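Local structure of tryptophanyl-tRNA synthetase (Thermus thermophilus, 2EL7) at residues A[88-96]-A[315-325]; A[214-222]-A[267-275]. The protein probably charges tRNA(Trp) with tryptophan at the expense of ATP, working as a homodimeric class I aminoacyl-tRNA synthetase. All blocks are in the same frame, centred on the assembly; numbering follows the deposited sequence.

Contact 1. Residues A[88-96]-A[315-325]; sequences PEHTELSWV and QATMEEVREKV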
loop_
_atom_site.group_PDB
_atom_site.type_symbol
_atom_site.label_atom_id
_atom_site.label_comp_id
_atom_site.label_asym_id
_atom_site.label_seq_id
_atom_site.Cartn_x
_atom_site.Cartn_y
_atom_site.Cartn_z
ATOM N N PRO A 88 7.916 -6.858 3.488
ATOM C CA PRO A 88 7.131 -5.962 2.638
ATOM C C PRO A 88 5.837 -6.489 2.024
ATOM O O PRO A 88 5.003 -5.686 1.594
ATOM C CB PRO A 88 8.149 -5.554 1.579
ATOM C CG PRO A 88 8.870 -6.873 1.353
ATOM C CD PRO A 88 9.146 -7.287 2.791
ATOM N N GLU A 89 5.681 -7.816 1.960
ATOM C CA GLU A 89 4.490 -8.442 1.401
ATOM C C GLU A 89 3.199 -7.844 1.972
ATOM O O GLU A 89 2.211 -7.701 1.258
ATOM C CB GLU A 89 4.454 -9.960 1.695
ATOM C CG GLU A 89 5.302 -10.899 0.843
ATOM C CD GLU A 89 6.784 -10.776 1.098
ATOM O OE1 GLU A 89 7.184 -10.349 2.199
ATOM O OE2 GLU A 89 7.564 -11.128 0.195
ATOM N N HIS A 90 3.176 -7.505 3.258
ATOM C CA HIS A 90 1.931 -6.989 3.777
ATOM C C HIS A 90 1.465 -5.700 3.134
ATOM O O HIS A 90 0.260 -5.439 3.134
ATOM C CB HIS A 90 1.943 -6.890 5.329
ATOM C CG HIS A 90 2.588 -5.658 5.880
ATOM N ND1 HIS A 90 3.952 -5.530 6.018
ATOM C CD2 HIS A 90 2.053 -4.495 6.313
ATOM C CE1 HIS A 90 4.231 -4.336 6.509
ATOM N NE2 HIS A 90 3.094 -3.689 6.697
ATOM N N THR A 91 2.373 -4.900 2.567
ATOM C CA THR A 91 1.923 -3.667 1.910
ATOM C C THR A 91 1.197 -4.006 0.643
ATOM O O THR A 91 0.486 -3.179 0.099
ATOM C CB THR A 91 3.073 -2.632 1.507
ATOM O OG1 THR A 91 3.962 -3.203 0.537
ATOM C CG2 THR A 91 3.823 -2.159 2.725
ATOM N N GLU A 92 1.411 -5.211 0.140
ATOM C CA GLU A 92 0.741 -5.635 -1.080
ATOM C C GLU A 92 -0.669 -6.124 -0.722
ATOM O O GLU A 92 -1.661 -5.799 -1.400
ATOM C CB GLU A 92 1.522 -6.741 -1.751
ATOM C CG GLU A 92 0.899 -7.188 -3.042
ATOM C CD GLU A 92 1.588 -8.389 -3.623
ATOM O OE1 GLU A 92 2.709 -8.680 -3.169
ATOM O OE2 GLU A 92 1.015 -9.037 -4.536
ATOM N N LEU A 93 -0.747 -6.905 0.354
ATOM C CA LEU A 93 -2.015 -7.408 0.847
ATOM C C LEU A 93 -2.803 -6.155 1.219
ATOM O O LEU A 93 -4.040 -6.107 1.137
ATOM C CB LEU A 93 -1.783 -8.264 2.097
ATOM C CG LEU A 93 -3.058 -8.796 2.733
ATOM C CD1 LEU A 93 -3.899 -9.479 1.650
ATOM C CD2 LEU A 93 -2.691 -9.792 3.838
ATOM N N SER A 94 -2.054 -5.128 1.613
ATOM C CA SER A 94 -2.645 -3.856 2.021
ATOM C C SER A 94 -3.464 -3.196 0.904
ATOM O O SER A 94 -4.522 -2.592 1.152
ATOM C CB SER A 94 -1.544 -2.908 2.482
ATOM O OG SER A 94 -2.103 -1.879 3.245
ATOM N N TRP A 95 -2.972 -3.299 -0.324
ATOM C CA TRP A 95 -3.698 -2.715 -1.441
ATOM C C TRP A 95 -4.993 -3.480 -1.621
ATOM O O TRP A 95 -6.057 -2.869 -1.777
ATOM C CB TRP A 95 -2.875 -2.756 -2.740
ATOM C CG TRP A 95 -3.730 -2.480 -3.945
ATOM C CD1 TRP A 95 -3.979 -3.328 -4.984
ATOM C CD2 TRP A 95 -4.499 -1.298 -4.205
ATOM N NE1 TRP A 95 -4.861 -2.750 -5.875
ATOM C CE2 TRP A 95 -5.191 -1.504 -5.420
ATOM C CE3 TRP A 95 -4.672 -0.083 -3.531
ATOM C CZ2 TRP A 95 -6.033 -0.545 -5.974
ATOM C CZ3 TRP A 95 -5.516 0.877 -4.089
ATOM C CH2 TRP A 95 -6.183 0.637 -5.295
ATOM N N VAL A 96 -4.908 -4.815 -1.583
ATOM C CA VAL A 96 -6.096 -5.659 -1.758
ATOM C C VAL A 96 -7.144 -5.253 -0.748
ATOM O O VAL A 96 -8.272 -4.963 -1.108
ATOM C CB VAL A 96 -5.774 -7.178 -1.601
ATOM C CG1 VAL A 96 -7.052 -8.006 -1.790
ATOM C CG2 VAL A 96 -4.734 -7.602 -2.649
ATOM N N GLN A 315 4.791 -15.035 2.513
ATOM C CA GLN A 315 4.832 -15.375 1.096
ATOM C C GLN A 315 3.831 -16.452 0.775
ATOM O O GLN A 315 3.227 -16.439 -0.302
ATOM C CB GLN A 315 6.225 -15.826 0.696
ATOM C CG GLN A 315 7.237 -14.839 1.197
ATOM C CD GLN A 315 8.565 -14.971 0.523
ATOM O OE1 GLN A 315 9.036 -16.079 0.279
ATOM N NE2 GLN A 315 9.199 -13.833 0.233
ATOM N N ALA A 316 3.650 -17.394 1.700
ATOM C CA ALA A 316 2.666 -18.444 1.478
ATOM C C ALA A 316 1.298 -17.746 1.421
ATOM O O ALA A 316 0.537 -17.933 0.466
ATOM C CB ALA A 316 2.708 -19.488 2.619
ATOM N N THR A 317 1.015 -16.893 2.399
ATOM C CA THR A 317 -0.269 -16.210 2.415
ATOM C C THR A 317 -0.491 -15.379 1.175
ATOM O O THR A 317 -1.574 -15.402 0.592
ATOM C CB THR A 317 -0.441 -15.242 3.609
ATOM O OG1 THR A 317 -0.340 -15.951 4.856
ATOM C CG2 THR A 317 -1.825 -14.578 3.519
ATOM N N MET A 318 0.528 -14.632 0.775
ATOM C CA MET A 318 0.420 -13.769 -0.389
ATOM C C MET A 318 0.229 -14.572 -1.696
ATOM O O MET A 318 -0.383 -14.088 -2.645
ATOM C CB MET A 318 1.657 -12.854 -0.466
ATOM C CG MET A 318 1.472 -11.587 -1.298
ATOM S SD MET A 318 0.090 -10.569 -0.638
ATOM C CE MET A 318 -0.983 -10.487 -2.006
ATOM N N GLU A 319 0.743 -15.791 -1.764
ATOM C CA GLU A 319 0.547 -16.567 -2.978
ATOM C C GLU A 319 -0.898 -17.009 -2.973
ATOM O O GLU A 319 -1.570 -16.964 -3.992
ATOM C CB GLU A 319 1.478 -17.783 -3.029
ATOM C CG GLU A 319 2.833 -17.470 -3.642
ATOM C CD GLU A 319 3.786 -18.648 -3.581
ATOM O OE1 GLU A 319 3.478 -19.683 -4.213
ATOM O OE2 GLU A 319 4.837 -18.537 -2.897
ATOM N N GLU A 320 -1.377 -17.440 -1.812
ATOM C CA GLU A 320 -2.762 -17.852 -1.690
ATOM C C GLU A 320 -3.692 -16.709 -2.142
ATOM O O GLU A 320 -4.601 -16.928 -2.946
ATOM C CB GLU A 320 -3.049 -18.249 -0.251
ATOM C CG GLU A 320 -4.396 -18.841 -0.016
ATOM C CD GLU A 320 -4.638 -19.106 1.456
ATOM O OE1 GLU A 320 -5.715 -19.655 1.814
ATOM O OE2 GLU A 320 -3.738 -18.765 2.257
ATOM N N VAL A 321 -3.453 -15.488 -1.657
ATOM C CA VAL A 321 -4.281 -14.331 -2.036
ATOM C C VAL A 321 -4.195 -13.972 -3.524
ATOM O O VAL A 321 -5.213 -13.791 -4.174
ATOM C CB VAL A 321 -3.925 -13.055 -1.200
ATOM C CG1 VAL A 321 -4.673 -11.833 -1.748
ATOM C CG2 VAL A 321 -4.284 -13.266 0.264
ATOM N N ARG A 322 -2.994 -13.882 -4.076
ATOM C CA ARG A 322 -2.864 -13.528 -5.488
ATOM C C ARG A 322 -3.677 -14.465 -6.388
ATOM O O ARG A 322 -4.309 -14.037 -7.364
ATOM C CB ARG A 322 -1.373 -13.515 -5.905
ATOM C CG ARG A 322 -0.610 -12.324 -5.326
ATOM C CD ARG A 322 0.788 -12.108 -5.874
ATOM N NE ARG A 322 1.720 -12.988 -5.197
ATOM C CZ ARG A 322 2.826 -12.607 -4.565
ATOM N NH1 ARG A 322 3.568 -13.531 -3.984
ATOM N NH2 ARG A 322 3.198 -11.329 -4.503
ATOM N N GLU A 323 -3.682 -15.739 -6.044
ATOM C CA GLU A 323 -4.401 -16.740 -6.826
ATOM C C GLU A 323 -5.928 -16.648 -6.697
ATOM O O GLU A 323 -6.646 -16.767 -7.694
ATOM C CB GLU A 323 -3.945 -18.123 -6.400
ATOM C CG GLU A 323 -4.523 -19.223 -7.227
ATOM C CD GLU A 323 -4.743 -20.465 -6.402
ATOM O OE1 GLU A 323 -5.680 -20.464 -5.562
ATOM O OE2 GLU A 323 -3.967 -21.434 -6.578
ATOM N N LYS A 324 -6.412 -16.437 -5.465
ATOM C CA LYS A 324 -7.843 -16.333 -5.194
ATOM C C LYS A 324 -8.462 -15.045 -5.713
ATOM O O LYS A 324 -9.636 -14.999 -6.039
ATOM C CB LYS A 324 -8.114 -16.471 -3.694
ATOM C CG LYS A 324 -7.883 -17.891 -3.152
ATOM C CD LYS A 324 -8.382 -18.050 -1.719
ATOM C CE LYS A 324 -8.170 -19.466 -1.231
ATOM N NZ LYS A 324 -8.179 -19.547 0.253
ATOM N N VAL A 325 -7.661 -13.995 -5.776
ATOM C CA VAL A 325 -8.096 -12.692 -6.269
ATOM C C VAL A 325 -8.142 -12.781 -7.802
ATOM O O VAL A 325 -8.680 -11.908 -8.478
ATOM C CB VAL A 325 -7.090 -11.612 -5.752
ATOM C CG1 VAL A 325 -6.737 -10.611 -6.823
ATOM C CG2 VAL A 325 -7.669 -10.948 -4.512
#
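E92 OE2 is gripped by two groups: Y44 OH of the second subunit hydrogen-bonds to it, and R322 NH2 gives it a weak bond of 3.2 Å. The same NH2 forms a salt bridge to E92 OE1 at 3.0 Å, with the two charged planes inclined at 42°. E92 reaches out extended; R322 turns at chi3 (-82°), which brings its guanidinium over M318, whose CG lies 3.6 Å from that plane, above its centre. The bends of M318 at chi2 and chi3 lay SD against L93 CB at 4.0 Å while CE comes to 3.5 Å from E92 OE2. At the N-terminal ends of both segments, Q315 NE2 donates to E89 OE2 at 3.2 Å from above the carboxylate plane, with an N-H...O angle of 159°. Toward the C-terminal ends the contact turns apolar: L93 CD1 meets V321 CG2 and V96 CG1 passes V325 CG2, both at 4.1 Å. Helix 89-99 follows strand 80-83 of the parallel sheet, and L93 also touches I139 of helix 124-139, which carries D136, predicted to bind tryptophan. An apolar seam and a polar flank thus join the helices, and E92 carries that flank into the dimer interface, where R322 probably keeps it ionised.

Contact 2. Residues A[214-222]-A[267-275]; sequences WQKIQHLPD and TYVVKRILF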
loop_
_atom_site.group_PDB
_atom_site.type_symbol
_atom_site.label_atom_id
_atom_site.label_comp_id
_atom_site.label_asym_id
_atom_site.label_seq_id
_atom_site.Cartn_x
_atom_site.Cartn_y
_atom_site.Cartn_z
ATOM N N TRP A 214 16.045 8.349 41.071
ATOM C CA TRP A 214 16.075 8.738 42.475
ATOM C C TRP A 214 15.386 10.081 42.665
ATOM O O TRP A 214 14.441 10.198 43.456
ATOM C CB TRP A 214 17.522 8.831 42.975
ATOM C CG TRP A 214 17.669 9.240 44.433
ATOM C CD1 TRP A 214 18.621 10.079 44.955
ATOM C CD2 TRP A 214 16.867 8.807 45.542
ATOM N NE1 TRP A 214 18.456 10.196 46.314
ATOM C CE2 TRP A 214 17.391 9.427 46.703
ATOM C CE3 TRP A 214 15.760 7.957 45.669
ATOM C CZ2 TRP A 214 16.842 9.221 47.980
ATOM C CZ3 TRP A 214 15.211 7.751 46.939
ATOM C CH2 TRP A 214 15.754 8.382 48.078
ATOM N N GLN A 215 15.852 11.086 41.928
ATOM C CA GLN A 215 15.280 12.417 42.046
ATOM C C GLN A 215 13.765 12.406 41.870
ATOM O O GLN A 215 13.064 13.157 42.542
ATOM C CB GLN A 215 15.932 13.385 41.044
ATOM C CG GLN A 215 17.376 13.739 41.368
ATOM C CD GLN A 215 17.537 14.352 42.761
ATOM O OE1 GLN A 215 16.916 15.377 43.085
ATOM N NE2 GLN A 215 18.370 13.729 43.591
ATOM N N LYS A 216 13.257 11.554 40.981
ATOM C CA LYS A 216 11.813 11.485 40.760
ATOM C C LYS A 216 11.064 10.902 41.961
ATOM O O LYS A 216 9.964 11.342 42.288
ATOM C CB LYS A 216 11.509 10.684 39.492
ATOM C CG LYS A 216 11.851 11.444 38.220
ATOM C CD LYS A 216 11.556 10.618 36.995
ATOM C CE LYS A 216 11.942 11.336 35.715
ATOM N NZ LYS A 216 11.746 10.448 34.524
ATOM N N ILE A 217 11.657 9.914 42.624
ATOM C CA ILE A 217 11.026 9.313 43.801
ATOM C C ILE A 217 11.070 10.374 44.901
ATOM O O ILE A 217 10.117 10.578 45.653
ATOM C CB ILE A 217 11.819 8.073 44.290
ATOM C CG1 ILE A 217 12.001 7.080 43.139
ATOM C CG2 ILE A 217 11.096 7.411 45.448
ATOM C CD1 ILE A 217 10.721 6.650 42.531
ATOM N N GLN A 218 12.215 11.038 44.966
ATOM C CA GLN A 218 12.487 12.090 45.926
ATOM C C GLN A 218 11.390 13.136 45.884
ATOM O O GLN A 218 10.984 13.654 46.926
ATOM C CB GLN A 218 13.805 12.756 45.566
ATOM C CG GLN A 218 14.444 13.547 46.672
ATOM C CD GLN A 218 15.042 12.647 47.724
ATOM O OE1 GLN A 218 15.712 11.665 47.400
ATOM N NE2 GLN A 218 14.810 12.979 48.993
ATOM N N HIS A 219 10.923 13.436 44.669
ATOM C CA HIS A 219 9.894 14.444 44.444
ATOM C C HIS A 219 8.474 13.932 44.269
ATOM O O HIS A 219 7.581 14.720 43.964
ATOM C CB HIS A 219 10.251 15.304 43.231
ATOM C CG HIS A 219 11.378 16.264 43.467
ATOM N ND1 HIS A 219 12.657 15.855 43.785
ATOM C CD2 HIS A 219 11.426 17.617 43.394
ATOM C CE1 HIS A 219 13.444 16.912 43.892
ATOM N NE2 HIS A 219 12.721 17.994 43.660
ATOM N N LEU A 220 8.246 12.631 44.446
ATOM C CA LEU A 220 6.886 12.119 44.303
ATOM C C LEU A 220 6.019 12.950 45.226
ATOM O O LEU A 220 6.368 13.176 46.386
ATOM C CB LEU A 220 6.777 10.646 44.701
ATOM C CG LEU A 220 7.488 9.598 43.848
ATOM C CD1 LEU A 220 7.025 8.220 44.302
ATOM C CD2 LEU A 220 7.177 9.797 42.371
ATOM N N PRO A 221 4.884 13.437 44.715
ATOM C CA PRO A 221 3.956 14.259 45.497
ATOM C C PRO A 221 3.350 13.494 46.670
ATOM O O PRO A 221 3.484 12.275 46.759
ATOM C CB PRO A 221 2.903 14.667 44.465
ATOM C CG PRO A 221 3.654 14.618 43.162
ATOM C CD PRO A 221 4.452 13.354 43.311
ATOM N N ASP A 222 2.679 14.224 47.559
ATOM C CA ASP A 222 2.030 13.648 48.739
ATOM C C ASP A 222 1.166 14.704 49.420
ATOM O O ASP A 222 1.700 15.629 50.039
ATOM C CB ASP A 222 3.082 13.155 49.732
ATOM C CG ASP A 222 2.474 12.700 51.043
ATOM O OD1 ASP A 222 3.248 12.429 51.985
ATOM O OD2 ASP A 222 1.226 12.610 51.133
ATOM N N THR A 267 8.061 9.781 55.261
ATOM C CA THR A 267 8.228 9.793 53.821
ATOM C C THR A 267 9.613 9.352 53.336
ATOM O O THR A 267 9.728 8.435 52.518
ATOM C CB THR A 267 7.870 11.213 53.280
ATOM O OG1 THR A 267 6.447 11.322 53.162
ATOM C CG2 THR A 267 8.504 11.484 51.939
ATOM N N TYR A 268 10.663 9.978 53.846
ATOM C CA TYR A 268 12.011 9.637 53.410
ATOM C C TYR A 268 12.361 8.161 53.452
ATOM O O TYR A 268 12.966 7.624 52.520
ATOM C CB TYR A 268 13.061 10.374 54.231
ATOM C CG TYR A 268 14.444 10.154 53.669
ATOM C CD1 TYR A 268 14.865 10.833 52.523
ATOM C CD2 TYR A 268 15.309 9.216 54.235
ATOM C CE1 TYR A 268 16.112 10.582 51.950
ATOM C CE2 TYR A 268 16.558 8.950 53.673
ATOM C CZ TYR A 268 16.954 9.637 52.530
ATOM O OH TYR A 268 18.187 9.382 51.962
ATOM N N VAL A 269 12.013 7.512 54.556
ATOM C CA VAL A 269 12.318 6.108 54.717
ATOM C C VAL A 269 11.611 5.287 53.660
ATOM O O VAL A 269 12.181 4.361 53.105
ATOM C CB VAL A 269 11.885 5.610 56.083
ATOM C CG1 VAL A 269 12.191 4.142 56.200
ATOM C CG2 VAL A 269 12.591 6.393 57.165
ATOM N N VAL A 270 10.363 5.632 53.382
ATOM C CA VAL A 270 9.591 4.906 52.393
ATOM C C VAL A 270 10.174 5.065 50.992
ATOM O O VAL A 270 10.245 4.104 50.221
ATOM C CB VAL A 270 8.143 5.375 52.387
ATOM C CG1 VAL A 270 7.362 4.584 51.360
ATOM C CG2 VAL A 270 7.545 5.202 53.772
ATOM N N LYS A 271 10.611 6.274 50.669
ATOM C CA LYS A 271 11.180 6.537 49.359
ATOM C C LYS A 271 12.417 5.695 49.063
ATOM O O LYS A 271 12.602 5.229 47.938
ATOM C CB LYS A 271 11.482 8.023 49.228
ATOM C CG LYS A 271 10.208 8.859 49.172
ATOM C CD LYS A 271 10.504 10.347 49.128
ATOM C CE LYS A 271 9.253 11.140 48.790
ATOM N NZ LYS A 271 9.466 12.595 48.933
ATOM N N ARG A 272 13.252 5.490 50.076
ATOM C CA ARG A 272 14.458 4.682 49.930
ATOM C C ARG A 272 14.080 3.205 49.838
ATOM O O ARG A 272 14.743 2.437 49.131
ATOM C CB ARG A 272 15.394 4.880 51.126
ATOM C CG ARG A 272 15.810 6.316 51.396
ATOM C CD ARG A 272 17.232 6.620 50.933
ATOM N NE ARG A 272 18.212 5.655 51.441
ATOM C CZ ARG A 272 19.517 5.900 51.586
ATOM N NH1 ARG A 272 20.023 7.090 51.273
ATOM N NH2 ARG A 272 20.322 4.940 52.025
ATOM N N ILE A 273 13.037 2.788 50.558
ATOM C CA ILE A 273 12.630 1.384 50.487
ATOM C C ILE A 273 12.098 1.170 49.070
ATOM O O ILE A 273 12.357 0.134 48.453
ATOM C CB ILE A 273 11.499 1.024 51.458
ATOM C CG1 ILE A 273 11.916 1.278 52.909
ATOM C CG2 ILE A 273 11.127 -0.438 51.266
ATOM C CD1 ILE A 273 12.722 0.157 53.535
ATOM N N LEU A 274 11.348 2.156 48.569
ATOM C CA LEU A 274 10.798 2.093 47.218
ATOM C C LEU A 274 11.929 2.033 46.179
ATOM O O LEU A 274 11.947 1.165 45.313
ATOM C CB LEU A 274 9.929 3.318 46.939
ATOM C CG LEU A 274 9.515 3.481 45.469
ATOM C CD1 LEU A 274 8.708 2.250 45.000
ATOM C CD2 LEU A 274 8.709 4.754 45.311
ATOM N N PHE A 275 12.866 2.968 46.283
ATOM C CA PHE A 275 14.000 3.035 45.383
ATOM C C PHE A 275 14.769 1.713 45.350
ATOM O O PHE A 275 14.888 1.086 44.292
ATOM C CB PHE A 275 14.927 4.170 45.817
ATOM C CG PHE A 275 16.147 4.325 44.960
ATOM C CD1 PHE A 275 16.048 4.822 43.667
ATOM C CD2 PHE A 275 17.398 3.967 45.444
ATOM C CE1 PHE A 275 17.179 4.961 42.870
ATOM C CE2 PHE A 275 18.545 4.103 44.650
ATOM C CZ PHE A 275 18.428 4.602 43.358
#
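K271 runs from helix 267-275 to the end of helix 214-218, touching the other segment along its whole length. CB packs on I217 CG2 at 3.8 Å. From CG onward the chain is extended and passes alongside the I217 carbonyl: CG skirts it, CD lies 3.5 Å from I217 O, and CE, closer still, is 3.3 Å from the same atom. At the tip, NZ donates to Q218 O at 2.7 Å, arriving from above the carbonyl plane, 47° out of it, rather than along a lone pair. Q218 is the last residue of its helix and H219 the first to leave helical geometry, so the ammonium meets a carbonyl at the point where the helix breaks off.

Beside the lysine lies W214, whose CG, anti to the backbone N (chi1 180°), places the indole against F275 and the K271 carbonyl. The oxygen of that carbonyl sits in plane at the indole edge. W214 CE3 touches F275 CG at 3.7 Å, with the indole presenting CD2 over one face of the phenylalanine; the six-membered ring and that of F275 meet obliquely, their planes 54° apart. The far corner, W214 CH2, rests on the aliphatic R272 CD at 3.7 Å. L274 CD2 fits against I217 CG2 at 3.6 Å and meets L220 CD1 tip to tip at 4.0 Å, a leucine that also packs on L240 of helix 239-247.

The worked lesson is of a lysine doing two jobs: its CB joins the apolar packing while its later methylenes pass along the I217 carbonyl, and its charge, opposite in sign to the negative end of the helix dipole, would be expected to stabilise the C-terminus of helix 210-218, the first helix after the predicted KMSKS motif.

Overall arrangement
Contacts 1 and 2 stand on opposite sides of the chain's centre, with their own centres 54 Å apart and their nearest atoms about 32 Å apart. Contact 2 is nested along the chain inside the loop that contact 1 closes. The second segments lie on consecutive helices, 267-294 and 296-324, which run from within the helical region that follows the predicted KMSKS motif back to the nucleotide-binding fold. At one end, 267-275 packs on 214-222; at the other, 315-325 returns to helix 89-99 beside the second subunit. The pair of helices thus bridges the molecule, linking the helical region, which in class I tryptophan enzymes is associated with anticodon recognition, to the dimeric catalytic body.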